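Local coordinates for protein 2-(hydroxymethyl)glutarate dehydrogenase (Eubacterium barkeri, PDB 3CKY) that catalyses the NAD-dependent interconversion of 2-formylglutarate and (S)-2-hydroxymethylglutarate, a step in the fermentation of nicotinate, at residues Glu220-Lys225 / Asp281-Ile286. Numbering follows the deposited sequence.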
loop_
_atom_site.group_PDB
_atom_site.type_symbol
_atom_site.label_atom_id
_atom_site.label_comp_id
_atom_site.label_asym_id
_atom_site.label_seq_id
_atom_site.Cartn_x
_atom_site.Cartn_y
_atom_site.Cartn_z
ATOM N N GLU A 220 0.284 -3.557 24.856
ATOM C CA GLU A 220 0.580 -3.983 26.225
ATOM C C GLU A 220 2.063 -4.258 26.424
ATOM O O GLU A 220 2.654 -3.817 27.399
ATOM C CB GLU A 220 -0.230 -5.221 26.600
ATOM C CG GLU A 220 -1.690 -4.909 26.906
ATOM C CD GLU A 220 -2.667 -5.916 26.308
ATOM O OE1 GLU A 220 -2.385 -7.144 26.411
ATOM O OE2 GLU A 220 -3.704 -5.468 25.737
ATOM N N ALA A 221 2.662 -4.955 25.471
ATOM C CA ALA A 221 4.064 -5.337 25.570
ATOM C C ALA A 221 5.035 -4.157 25.409
ATOM O O ALA A 221 6.076 -4.110 26.082
ATOM C CB ALA A 221 4.386 -6.408 24.547
ATOM N N LYS A 222 4.707 -3.216 24.534
ATOM C CA LYS A 222 5.690 -2.230 24.095
ATOM C C LYS A 222 5.552 -0.837 24.712
ATOM O O LYS A 222 6.543 -0.159 24.923
ATOM C CB LYS A 222 5.669 -2.121 22.570
ATOM C CG LYS A 222 5.880 -3.453 21.831
ATOM C CD LYS A 222 7.150 -4.163 22.241
ATOM C CE LYS A 222 7.383 -5.423 21.424
ATOM N NZ LYS A 222 8.620 -6.144 21.871
ATOM N N MET A 223 4.329 -0.426 25.001
ATOM C CA MET A 223 4.047 0.965 25.353
ATOM C C MET A 223 4.870 1.475 26.548
ATOM O O MET A 223 5.632 2.421 26.455
ATOM C CB MET A 223 2.547 1.110 25.640
ATOM C CG MET A 223 2.095 2.498 26.025
ATOM S SD MET A 223 2.230 3.594 24.631
ATOM C CE MET A 223 1.397 5.074 25.279
ATOM N N GLU A 224 4.724 0.817 27.668
ATOM C CA GLU A 224 5.389 1.252 28.870
ATOM C C GLU A 224 6.885 0.918 28.862
ATOM O O GLU A 224 7.719 1.781 29.145
ATOM C CB GLU A 224 4.699 0.611 30.061
ATOM C CG GLU A 224 5.031 1.259 31.376
ATOM C CD GLU A 224 4.093 0.824 32.494
ATOM O OE1 GLU A 224 2.849 0.759 32.223
ATOM O OE2 GLU A 224 4.607 0.568 33.616
ATOM N N LYS A 225 7.224 -0.312 28.493
ATOM C CA LYS A 225 8.605 -0.776 28.591
ATOM C C LYS A 225 9.576 -0.107 27.608
ATOM O O LYS A 225 10.728 0.145 27.974
ATOM C CB LYS A 225 8.676 -2.293 28.424
ATOM C CG LYS A 225 10.065 -2.868 28.704
ATOM C CD LYS A 225 10.109 -4.381 28.555
ATOM C CE LYS A 225 11.554 -4.889 28.635
ATOM N NZ LYS A 225 11.680 -6.348 28.297
ATOM N N ASP A 281 14.369 -2.767 19.392
ATOM C CA ASP A 281 13.063 -3.375 19.462
ATOM C C ASP A 281 12.201 -2.754 18.372
ATOM O O ASP A 281 12.347 -1.567 18.032
ATOM C CB ASP A 281 12.411 -3.179 20.832
ATOM C CG ASP A 281 11.016 -3.758 20.900
ATOM O OD1 ASP A 281 10.903 -4.988 21.035
ATOM O OD2 ASP A 281 10.036 -2.980 20.792
ATOM N N MET A 282 11.304 -3.570 17.828
ATOM C CA MET A 282 10.481 -3.154 16.714
ATOM C C MET A 282 9.552 -1.971 17.013
ATOM O O MET A 282 9.147 -1.311 16.098
ATOM C CB MET A 282 9.701 -4.352 16.153
ATOM C CG MET A 282 8.916 -5.220 17.162
ATOM S SD MET A 282 7.171 -4.842 17.304
ATOM C CE MET A 282 7.240 -3.643 18.598
ATOM N N SER A 283 9.258 -1.681 18.282
ATOM C CA SER A 283 8.418 -0.541 18.636
ATOM C C SER A 283 9.112 0.793 18.357
ATOM O O SER A 283 8.450 1.843 18.295
ATOM C CB SER A 283 7.989 -0.604 20.109
ATOM O OG SER A 283 9.093 -0.600 21.006
ATOM N N ALA A 284 10.441 0.747 18.188
ATOM C CA ALA A 284 11.228 1.909 17.743
ATOM C C ALA A 284 10.797 2.406 16.366
ATOM O O ALA A 284 11.182 3.478 15.961
ATOM C CB ALA A 284 12.729 1.591 17.747
ATOM N N VAL A 285 9.995 1.641 15.640
ATOM C CA VAL A 285 9.433 2.124 14.355
ATOM C C VAL A 285 8.653 3.459 14.516
ATOM O O VAL A 285 8.569 4.246 13.569
ATOM C CB VAL A 285 8.553 1.033 13.687
ATOM C CG1 VAL A 285 7.198 0.911 14.395
ATOM C CG2 VAL A 285 8.390 1.311 12.208
ATOM N N ILE A 286 8.117 3.712 15.717
ATOM C CA ILE A 286 7.487 4.989 16.039
ATOM C C ILE A 286 8.409 6.204 15.727
ATOM O O ILE A 286 7.935 7.275 15.346
ATOM C CB ILE A 286 6.994 5.054 17.527
ATOM C CG1 ILE A 286 5.978 6.190 17.703
ATOM C CG2 ILE A 286 8.177 5.266 18.504
ATOM C CD1 ILE A 286 5.200 6.171 19.020
#
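Lys222, on helix 217-228, faces Ser283 in a short 3-10 turn, their CA atoms 6.3 Å apart in a buried contact. The bend at chi2 (-55°) lays the lysine chain beside residues 281-283, where its root lies on the serine, its middle on the methionine methyl and its end on the aspartate. Lys222 CB lies 3.7 Å from Ser283 CB. Farther out, the methyl of Met282 is pressed against the aliphatic chain, which the methionine crosses at about a right angle; Lys222 CE to Met282 CE, at 3.3 Å, is tight for two carbons. The ammonium closes a salt bridge, Lys222 NZ to Asp281 OD1 at 2.7 Å, arriving on the syn side and only 16° out of the carboxylate plane. That same oxygen also accepts from the backbone N of Phe236. Asp281 OD2 turns back on its own segment: Ser283 N meets Asp281 OD2 from above the carboxylate plane at 2.9 Å, and Ser283 OG donates to the anti lone pair of Asp281 OD2 at 2.6 Å. Four donors on its two oxygens should hold the carboxylate's rotation. Met185 of the long helix 169-197 touches both Met282 and Ser283. The bond from Ser283 N makes an Asx turn at the start of the 3-10 turn that leads into helix 286-293; the lysine salt bridge joins it to helix 217-228 within the all-helical C-terminal domain of this beta-hydroxyacid dehydrogenase.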